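Putative periplasmic protein (Bacteroides eggerthii, PDB 4HBR) is of unknown function, a putative periplasmic protein of the PF11396 family whose single chain is built on a meandering antiparallel beta-sheet. Local coordinates at residues Asp41-Phe46 against Met54-Trp59; Glu60-Val65 against Gln84-Val89. One frame throughout, in Å; residues are numbered along the deposited sequence.

Contact 1 (Asp41-Phe46 against Met54-Trp59)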
ATOM      1  N   ASP A  41      -6.886  -6.597  -2.685  1.00 45.33           N
ATOM      2  CA  ASP A  41      -6.374  -6.751  -1.318  1.00 45.77           C
ATOM      3  C   ASP A  41      -6.275  -5.369  -0.710  1.00 48.17           C
ATOM      4  O   ASP A  41      -5.714  -4.468  -1.329  1.00 46.40           O
ATOM      5  CB  ASP A  41      -5.014  -7.478  -1.271  1.00 48.16           C
ATOM      6  CG  ASP A  41      -5.091  -8.935  -1.674  1.00 68.51           C
ATOM      7  OD1 ASP A  41      -6.123  -9.581  -1.385  1.00 71.41           O
ATOM      8  OD2 ASP A  41      -4.116  -9.435  -2.271  1.00 80.30           O
ATOM      9  N   THR A  42      -6.917  -5.181   0.440  1.00 44.45           N
ATOM     10  CA  THR A  42      -7.012  -3.908   1.139  1.00 41.89           C
ATOM     11  C   THR A  42      -6.516  -4.043   2.564  1.00 44.14           C
ATOM     12  O   THR A  42      -6.811  -5.026   3.232  1.00 45.81           O
ATOM     13  CB  THR A  42      -8.488  -3.417   1.103  1.00 48.14           C
ATOM     14  OG1 THR A  42      -8.946  -3.417  -0.249  1.00 48.25           O
ATOM     15  CG2 THR A  42      -8.680  -2.028   1.723  1.00 42.43           C
ATOM     16  N   ARG A  43      -5.773  -3.047   3.029  1.00 40.42           N
ATOM     17  CA  ARG A  43      -5.259  -2.965   4.391  1.00 40.18           C
ATOM     18  C   ARG A  43      -5.590  -1.588   4.938  1.00 44.02           C
ATOM     19  O   ARG A  43      -5.513  -0.609   4.198  1.00 43.90           O
ATOM     20  CB  ARG A  43      -3.757  -3.248   4.450  1.00 38.94           C
ATOM     21  CG  ARG A  43      -3.393  -4.680   4.084  1.00 41.18           C
ATOM     22  CD  ARG A  43      -1.885  -4.870   3.924  1.00 40.06           C
ATOM     23  NE  ARG A  43      -1.311  -4.016   2.868  1.00 47.34           N
ATOM     24  CZ  ARG A  43      -1.403  -4.229   1.553  1.00 51.44           C
ATOM     25  NH1 ARG A  43      -2.089  -5.262   1.082  1.00 46.48           N
ATOM     26  NH2 ARG A  43      -0.822  -3.395   0.702  1.00 35.35           N
ATOM     27  N   VAL A  44      -6.039  -1.516   6.204  1.00 40.54           N
ATOM     28  CA  VAL A  44      -6.406  -0.257   6.873  1.00 39.15           C
ATOM     29  C   VAL A  44      -5.723  -0.236   8.238  1.00 43.43           C
ATOM     30  O   VAL A  44      -5.882  -1.184   9.002  1.00 43.17           O
ATOM     31  CB  VAL A  44      -7.960  -0.027   6.982  1.00 41.86           C
ATOM     32  CG1 VAL A  44      -8.283   1.380   7.502  1.00 41.56           C
ATOM     33  CG2 VAL A  44      -8.642  -0.242   5.644  1.00 40.33           C
ATOM     34  N   TRP A  45      -4.951   0.835   8.527  1.00 41.26           N
ATOM     35  CA  TRP A  45      -4.218   1.045   9.793  1.00 40.81           C
ATOM     36  C   TRP A  45      -5.049   1.896  10.729  1.00 44.73           C
ATOM     37  O   TRP A  45      -5.621   2.901  10.310  1.00 43.38           O
ATOM     38  CB  TRP A  45      -2.859   1.732   9.552  1.00 38.00           C
ATOM     39  CG  TRP A  45      -1.766   0.841   9.044  1.00 38.23           C
ATOM     40  CD1 TRP A  45      -0.655   0.437   9.729  1.00 41.56           C
ATOM     41  CD2 TRP A  45      -1.674   0.244   7.741  1.00 36.90           C
ATOM     42  NE1 TRP A  45       0.142  -0.343   8.923  1.00 39.94           N
ATOM     43  CE2 TRP A  45      -0.466  -0.494   7.703  1.00 40.41           C
ATOM     44  CE3 TRP A  45      -2.460   0.321   6.573  1.00 37.34           C
ATOM     45  CZ2 TRP A  45      -0.054  -1.199   6.564  1.00 39.10           C
ATOM     46  CZ3 TRP A  45      -2.023  -0.333   5.432  1.00 37.74           C
ATOM     47  CH2 TRP A  45      -0.848  -1.106   5.442  1.00 38.34           C
ATOM     48  N   PHE A  46      -5.075   1.520  11.997  1.00 43.14           N
ATOM     49  CA  PHE A  46      -5.811   2.215  13.051  1.00 44.24           C
ATOM     50  C   PHE A  46      -4.955   2.469  14.267  1.00 50.74           C
ATOM     51  O   PHE A  46      -4.166   1.603  14.652  1.00 52.14           O
ATOM     52  CB  PHE A  46      -7.028   1.365  13.501  1.00 47.13           C
ATOM     53  CG  PHE A  46      -8.148   1.243  12.502  1.00 47.78           C
ATOM     54  CD1 PHE A  46      -9.184   2.168  12.482  1.00 50.39           C
ATOM     55  CD2 PHE A  46      -8.184   0.183  11.594  1.00 48.96           C
ATOM     56  CE1 PHE A  46     -10.218   2.059  11.545  1.00 50.43           C
ATOM     57  CE2 PHE A  46      -9.233   0.063  10.668  1.00 50.58           C
ATOM     58  CZ  PHE A  46     -10.228   1.015  10.635  1.00 48.43           C
HETATM   59  N   MSE A  54      -4.178   5.199   7.677  1.00 33.91           N
HETATM   60  CA  MSE A  54      -3.708   4.805   6.361  1.00 32.18           C
HETATM   61  C   MSE A  54      -4.567   3.695   5.777  1.00 38.28           C
HETATM   62  O   MSE A  54      -5.030   2.811   6.494  1.00 39.15           O
HETATM   63  CB  MSE A  54      -2.226   4.364   6.408  1.00 33.11           C
HETATM   64  CG  MSE A  54      -1.664   3.941   5.037  1.00 36.34           C
HETATM   65 SE   MSE A  54       0.256   3.797   4.960  0.75 41.25          SE
HETATM   66  CE  MSE A  54       0.620   2.417   6.199  1.00 37.92           C
ATOM     67  N   LYS A  55      -4.743   3.744   4.458  1.00 34.96           N
ATOM     68  CA  LYS A  55      -5.424   2.739   3.644  1.00 35.34           C
ATOM     69  C   LYS A  55      -4.480   2.334   2.528  1.00 40.53           C
ATOM     70  O   LYS A  55      -3.780   3.199   1.985  1.00 36.78           O
ATOM     71  CB  LYS A  55      -6.708   3.301   3.014  1.00 35.87           C
ATOM     72  CG  LYS A  55      -7.889   3.508   3.901  1.00 51.52           C
ATOM     73  CD  LYS A  55      -8.983   4.203   3.090  1.00 49.70           C
ATOM     74  CE  LYS A  55     -10.162   4.624   3.942  1.00 59.88           C
ATOM     75  NZ  LYS A  55     -11.155   5.428   3.164  1.00 67.34           N
ATOM     76  N   GLN A  56      -4.489   1.048   2.147  1.00 39.11           N
ATOM     77  CA  GLN A  56      -3.714   0.548   1.013  1.00 38.17           C
ATOM     78  C   GLN A  56      -4.577  -0.375   0.180  1.00 42.83           C
ATOM     79  O   GLN A  56      -5.280  -1.228   0.734  1.00 43.76           O
ATOM     80  CB  GLN A  56      -2.425  -0.151   1.457  1.00 39.37           C
ATOM     81  CG  GLN A  56      -1.363   0.823   1.951  1.00 42.62           C
ATOM     82  CD  GLN A  56      -0.068   0.169   2.306  1.00 44.41           C
ATOM     83  OE1 GLN A  56       0.155  -1.028   2.078  1.00 41.38           O
ATOM     84  NE2 GLN A  56       0.799   0.944   2.920  1.00 35.28           N
ATOM     85  N   THR A  57      -4.570  -0.164  -1.155  1.00 38.46           N
ATOM     86  CA  THR A  57      -5.313  -0.953  -2.155  1.00 38.03           C
ATOM     87  C   THR A  57      -4.290  -1.539  -3.118  1.00 42.46           C
ATOM     88  O   THR A  57      -3.607  -0.771  -3.805  1.00 41.10           O
ATOM     89  CB  THR A  57      -6.363  -0.065  -2.869  1.00 41.77           C
ATOM     90  OG1 THR A  57      -7.289   0.419  -1.904  1.00 45.00           O
ATOM     91  CG2 THR A  57      -7.120  -0.780  -3.975  1.00 38.16           C
ATOM     92  N   ASP A  58      -4.158  -2.888  -3.158  1.00 40.52           N
ATOM     93  CA  ASP A  58      -3.221  -3.517  -4.079  1.00 40.70           C
ATOM     94  C   ASP A  58      -3.872  -3.649  -5.428  1.00 45.66           C
ATOM     95  O   ASP A  58      -4.606  -4.592  -5.685  1.00 47.30           O
ATOM     96  CB  ASP A  58      -2.700  -4.875  -3.579  1.00 43.47           C
ATOM     97  CG  ASP A  58      -1.734  -4.802  -2.414  1.00 55.07           C
ATOM     98  OD1 ASP A  58      -1.204  -3.694  -2.143  1.00 55.84           O
ATOM     99  OD2 ASP A  58      -1.486  -5.853  -1.790  1.00 61.66           O
ATOM    100  N   TRP A  59      -3.624  -2.666  -6.276  1.00 41.88           N
ATOM    101  CA  TRP A  59      -4.085  -2.593  -7.656  1.00 41.49           C
ATOM    102  C   TRP A  59      -3.386  -3.670  -8.482  1.00 47.37           C
ATOM    103  O   TRP A  59      -3.963  -4.154  -9.449  1.00 49.28           O
ATOM    104  CB  TRP A  59      -3.742  -1.203  -8.206  1.00 38.91           C
ATOM    105  CG  TRP A  59      -4.701  -0.102  -7.861  1.00 38.39           C
ATOM    106  CD1 TRP A  59      -6.033  -0.231  -7.573  1.00 41.25           C
ATOM    107  CD2 TRP A  59      -4.458   1.312  -8.015  1.00 37.03           C
ATOM    108  NE1 TRP A  59      -6.617   1.015  -7.466  1.00 39.48           N
ATOM    109  CE2 TRP A  59      -5.678   1.980  -7.739  1.00 39.55           C
ATOM    110  CE3 TRP A  59      -3.310   2.081  -8.313  1.00 37.33           C
ATOM    111  CZ2 TRP A  59      -5.794   3.370  -7.770  1.00 37.93           C
ATOM    112  CZ3 TRP A  59      -3.419   3.464  -8.333  1.00 38.40           C
ATOM    113  CH2 TRP A  59      -4.654   4.096  -8.093  1.00 39.05           C
TER
HETATM  114  O   HOH W   1      -5.252  -7.075  -4.898  1.00 48.41           O
HETATM  115  O   HOH W   2      -1.590  -8.241  -2.969  1.00 51.13           O
HETATM  116  O   HOH W   3      -9.376  -1.046  -1.439  1.00 49.64           O
HETATM  117  O   HOH W   4       1.365  -3.409   3.657  1.00 51.34           O
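Trp45 carries the methyl end of selenomethionine Met54 over one face of its indole, with CE 3.4 Å from the centroid of the six-membered ring. The two belong to neighbouring strands of a beta hairpin, 40-46 and 52-58, in the middle of an eight-stranded antiparallel meander. CG of Met54 stands anti to the backbone N (chi1 -180°) and the chain bends only at its last torsion, which folds CE back onto the ring in a CH-pi contact and leaves SE higher above the same face, a Met-aromatic arrangement. Farther along, the Gln56 amide meets the ring's far end obliquely, CD lying 3.5 Å from Trp45 CH2, while its NE2 is bonded to the carbonyl of Leu134.

The same sheet face then turns polar. The Arg43 guanidinium meets the Asp58 carboxylate end-on, one nitrogen to each oxygen. NH2 reaches OD1 of Asp58 at 2.9 Å on the syn side, itself tilted from the carboxylate plane, and NH1 meets OD2 from farther above that plane, the two flat groups being turned 44° apart. The second hydrogen of NH2 is given to OE1 of Gln56, again at 2.9 Å, on a lone pair in the plane of the amide. Although guanidinium and amide stand almost perpendicular, OE1 lies near the guanidinium plane, and these bonds together restrict rotation of the arginine head. Thr87 on strand 82-90 adds a further bond to Asp58 OD1, so the carboxylate is held from two strands.

Backbone bonds in both directions between Arg43 and Gln56 keep this pairing in step. On the other face, where Val44 packs on Leu12 of helix 6-15, Thr42 OG1 is hydrogen-bonded to the Phe40 carbonyl, and one water bridges two threonines, 2.7 Å from Thr42 OG1 and 2.6 Å from Thr57 OG1.

Contact 2 (Glu60-Val65 against Gln84-Val89)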
ATOM      1  N   GLU A  60      -2.117  -4.014  -8.106  1.00 43.69           N
ATOM      2  CA  GLU A  60      -1.231  -5.046  -8.663  1.00 45.03           C
ATOM      3  C   GLU A  60      -0.658  -4.723 -10.054  1.00 48.42           C
ATOM      4  O   GLU A  60       0.504  -5.051 -10.307  1.00 48.48           O
ATOM      5  CB  GLU A  60      -1.939  -6.420  -8.716  1.00 48.16           C
ATOM      6  CG  GLU A  60      -2.190  -7.003  -7.332  1.00 63.40           C
ATOM      7  CD  GLU A  60      -2.904  -8.338  -7.248  1.00 89.59           C
ATOM      8  OE1 GLU A  60      -3.298  -8.895  -8.299  1.00 86.30           O
ATOM      9  OE2 GLU A  60      -3.079  -8.823  -6.106  1.00 88.71           O
ATOM     10  N   THR A  61      -1.459  -4.129 -10.948  1.00 43.34           N
ATOM     11  CA  THR A  61      -1.060  -3.828 -12.322  1.00 43.07           C
ATOM     12  C   THR A  61      -1.051  -2.316 -12.594  1.00 45.24           C
ATOM     13  O   THR A  61      -1.800  -1.571 -11.972  1.00 43.69           O
ATOM     14  CB  THR A  61      -1.988  -4.586 -13.302  1.00 50.04           C
ATOM     15  OG1 THR A  61      -3.362  -4.310 -12.986  1.00 53.30           O
ATOM     16  CG2 THR A  61      -1.747  -6.103 -13.268  1.00 40.63           C
ATOM     17  N   LEU A  62      -0.218  -1.877 -13.543  1.00 42.92           N
ATOM     18  CA  LEU A  62      -0.063  -0.475 -13.940  1.00 42.09           C
ATOM     19  C   LEU A  62      -1.258   0.097 -14.687  1.00 47.10           C
ATOM     20  O   LEU A  62      -1.335   1.318 -14.862  1.00 48.22           O
ATOM     21  CB  LEU A  62       1.193  -0.296 -14.807  1.00 42.83           C
ATOM     22  CG  LEU A  62       2.544  -0.559 -14.137  1.00 46.38           C
ATOM     23  CD1 LEU A  62       3.634  -0.611 -15.177  1.00 48.03           C
ATOM     24  CD2 LEU A  62       2.852   0.473 -13.112  1.00 44.76           C
ATOM     25  N   ASP A  63      -2.183  -0.742 -15.135  1.00 45.23           N
ATOM     26  CA  ASP A  63      -3.374  -0.250 -15.841  1.00 45.20           C
ATOM     27  C   ASP A  63      -4.363   0.466 -14.870  1.00 45.91           C
ATOM     28  O   ASP A  63      -5.343   1.051 -15.318  1.00 45.88           O
ATOM     29  CB  ASP A  63      -4.077  -1.367 -16.656  1.00 49.29           C
ATOM     30  CG  ASP A  63      -4.581  -2.598 -15.920  1.00 65.24           C
ATOM     31  OD1 ASP A  63      -4.539  -2.604 -14.677  1.00 65.32           O
ATOM     32  OD2 ASP A  63      -5.048  -3.557 -16.603  1.00 75.65           O
ATOM     33  N   GLU A  64      -4.080   0.462 -13.560  1.00 40.62           N
ATOM     34  CA  GLU A  64      -4.914   1.150 -12.584  1.00 39.06           C
ATOM     35  C   GLU A  64      -4.383   2.536 -12.187  1.00 39.66           C
ATOM     36  O   GLU A  64      -5.147   3.354 -11.679  1.00 38.57           O
ATOM     37  CB  GLU A  64      -5.049   0.297 -11.331  1.00 40.32           C
ATOM     38  CG  GLU A  64      -5.769  -1.023 -11.555  1.00 48.01           C
ATOM     39  CD  GLU A  64      -7.271  -1.013 -11.743  1.00 62.52           C
ATOM     40  OE1 GLU A  64      -7.916   0.013 -11.419  1.00 49.42           O
ATOM     41  OE2 GLU A  64      -7.799  -2.035 -12.245  1.00 63.65           O
ATOM     42  N   VAL A  65      -3.109   2.818 -12.454  1.00 35.98           N
ATOM     43  CA  VAL A  65      -2.449   4.033 -11.981  1.00 34.43           C
ATOM     44  C   VAL A  65      -2.831   5.276 -12.797  1.00 38.88           C
ATOM     45  O   VAL A  65      -3.170   5.163 -13.996  1.00 40.75           O
ATOM     46  CB  VAL A  65      -0.896   3.856 -11.915  1.00 38.55           C
ATOM     47  CG1 VAL A  65      -0.516   2.580 -11.185  1.00 37.87           C
ATOM     48  CG2 VAL A  65      -0.222   3.913 -13.291  1.00 39.65           C
ATOM     49  N   GLN A  84       5.885  -6.305  -9.720  1.00 49.66           N
ATOM     50  CA  GLN A  84       5.489  -7.282  -8.696  1.00 50.30           C
ATOM     51  C   GLN A  84       4.241  -6.846  -7.941  1.00 51.99           C
ATOM     52  O   GLN A  84       3.493  -7.691  -7.474  1.00 53.76           O
ATOM     53  CB  GLN A  84       6.622  -7.509  -7.684  1.00 52.44           C
ATOM     54  CG  GLN A  84       8.019  -7.692  -8.297  1.00 83.16           C
ATOM     55  CD  GLN A  84       8.327  -9.122  -8.652  1.00107.08           C
ATOM     56  OE1 GLN A  84       8.332 -10.019  -7.801  1.00107.11           O
ATOM     57  NE2 GLN A  84       8.661  -9.353  -9.906  1.00 95.34           N
ATOM     58  N   ASN A  85       4.051  -5.543  -7.763  1.00 45.59           N
ATOM     59  CA  ASN A  85       2.910  -4.991  -7.042  1.00 43.53           C
ATOM     60  C   ASN A  85       2.748  -3.506  -7.336  1.00 43.66           C
ATOM     61  O   ASN A  85       3.708  -2.821  -7.681  1.00 43.07           O
ATOM     62  CB  ASN A  85       3.065  -5.199  -5.518  1.00 46.26           C
ATOM     63  CG  ASN A  85       1.750  -5.229  -4.754  1.00 62.97           C
ATOM     64  OD1 ASN A  85       0.653  -5.200  -5.331  1.00 49.33           O
ATOM     65  ND2 ASN A  85       1.838  -5.282  -3.431  1.00 55.27           N
ATOM     66  N   VAL A  86       1.511  -3.027  -7.218  1.00 38.44           N
ATOM     67  CA  VAL A  86       1.106  -1.638  -7.405  1.00 36.06           C
ATOM     68  C   VAL A  86       0.108  -1.350  -6.306  1.00 40.27           C
ATOM     69  O   VAL A  86      -0.926  -2.012  -6.228  1.00 43.21           O
ATOM     70  CB  VAL A  86       0.543  -1.320  -8.819  1.00 39.01           C
ATOM     71  CG1 VAL A  86       0.088   0.137  -8.888  1.00 38.36           C
ATOM     72  CG2 VAL A  86       1.552  -1.614  -9.917  1.00 38.69           C
ATOM     73  N   THR A  87       0.414  -0.386  -5.451  1.00 34.48           N
ATOM     74  CA  THR A  87      -0.424  -0.048  -4.303  1.00 33.66           C
ATOM     75  C   THR A  87      -0.847   1.422  -4.317  1.00 37.97           C
ATOM     76  O   THR A  87      -0.015   2.307  -4.514  1.00 37.85           O
ATOM     77  CB  THR A  87       0.331  -0.385  -2.999  1.00 37.47           C
ATOM     78  OG1 THR A  87       0.800  -1.736  -3.056  1.00 43.35           O
ATOM     79  CG2 THR A  87      -0.523  -0.193  -1.749  1.00 32.03           C
ATOM     80  N   TRP A  88      -2.136   1.676  -4.067  1.00 35.24           N
ATOM     81  CA  TRP A  88      -2.665   3.034  -3.916  1.00 33.53           C
ATOM     82  C   TRP A  88      -2.750   3.258  -2.425  1.00 37.45           C
ATOM     83  O   TRP A  88      -3.427   2.507  -1.717  1.00 37.53           O
ATOM     84  CB  TRP A  88      -3.993   3.151  -4.622  1.00 31.30           C
ATOM     85  CG  TRP A  88      -4.722   4.457  -4.527  1.00 31.65           C
ATOM     86  CD1 TRP A  88      -5.996   4.617  -4.078  1.00 34.96           C
ATOM     87  CD2 TRP A  88      -4.362   5.706  -5.162  1.00 30.99           C
ATOM     88  NE1 TRP A  88      -6.437   5.896  -4.338  1.00 34.72           N
ATOM     89  CE2 TRP A  88      -5.467   6.579  -5.023  1.00 34.16           C
ATOM     90  CE3 TRP A  88      -3.193   6.190  -5.798  1.00 31.69           C
ATOM     91  CZ2 TRP A  88      -5.487   7.864  -5.582  1.00 32.25           C
ATOM     92  CZ3 TRP A  88      -3.201   7.482  -6.320  1.00 32.33           C
ATOM     93  CH2 TRP A  88      -4.345   8.290  -6.234  1.00 33.05           C
ATOM     94  N   VAL A  89      -1.951   4.206  -1.940  1.00 33.82           N
ATOM     95  CA  VAL A  89      -1.798   4.494  -0.519  1.00 33.86           C
ATOM     96  C   VAL A  89      -2.532   5.764  -0.214  1.00 39.78           C
ATOM     97  O   VAL A  89      -2.269   6.791  -0.846  1.00 41.10           O
ATOM     98  CB  VAL A  89      -0.306   4.563  -0.075  1.00 36.00           C
ATOM     99  CG1 VAL A  89      -0.195   4.701   1.444  1.00 36.26           C
ATOM    100  CG2 VAL A  89       0.486   3.346  -0.561  1.00 34.90           C
TER
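Val86 fits against the inner side of the 60-65 turn, which leaves the sheet after strand 52-58 and leads to helix 67-75. Just before Val86, Gln101 pairs with two residues, Gln84 and Asn85, a classic beta bulge. The two methyls of Val86 divide the work. CG1, anti to the backbone N (chi1 177°), meets CG1 of Val65 at 3.4 Å, the two side chains crossing at about a right angle. CG2 lies instead near the turn's backbone, 3.6 Å from Glu60 O, and is approached by Leu62 CD2 at 4.0 Å.

One backbone bond fixes the start of the turn on strand 82-90: Glu60 N gives its hydrogen to Val86 O over 3.0 Å, in the carbonyl plane and on a lone pair. Beside it, CA and CG of Glu60 both pass OD1 of Asn85, which also takes a weak bond from Val86 N.

Farther out, Leu62 and Val65 both touch Phe70 of helix 67-75, while on strand 97-104 Leu62 rests on Ile100 and Val65 on Val98, so the apolar side of the turn is wedged between helix and sheet. The turn itself is braced on its outer side, where Thr61 OG1 donates to Asp63 OD1 at 2.7 Å from above the carboxylate plane.

Contacts 1 and 2 follow one another along the chain and bear on the same sheet, since strands 52-58 and 82-90 are neighbours in it. Contact 1 is an antiparallel strand pairing in which Arg43, Gln56 and Asp58 bond to one another within a largely buried contact. Contact 2 lies at the surface, buries less than half as much area, and relies on aliphatic methyls with a single backbone bond between its segments. They meet directly: Thr57 O lies 2.9 Å from Trp88 N, a probable hydrogen bond between the strands, and the Trp59 ring, just before the turn, stacks on that of Trp88.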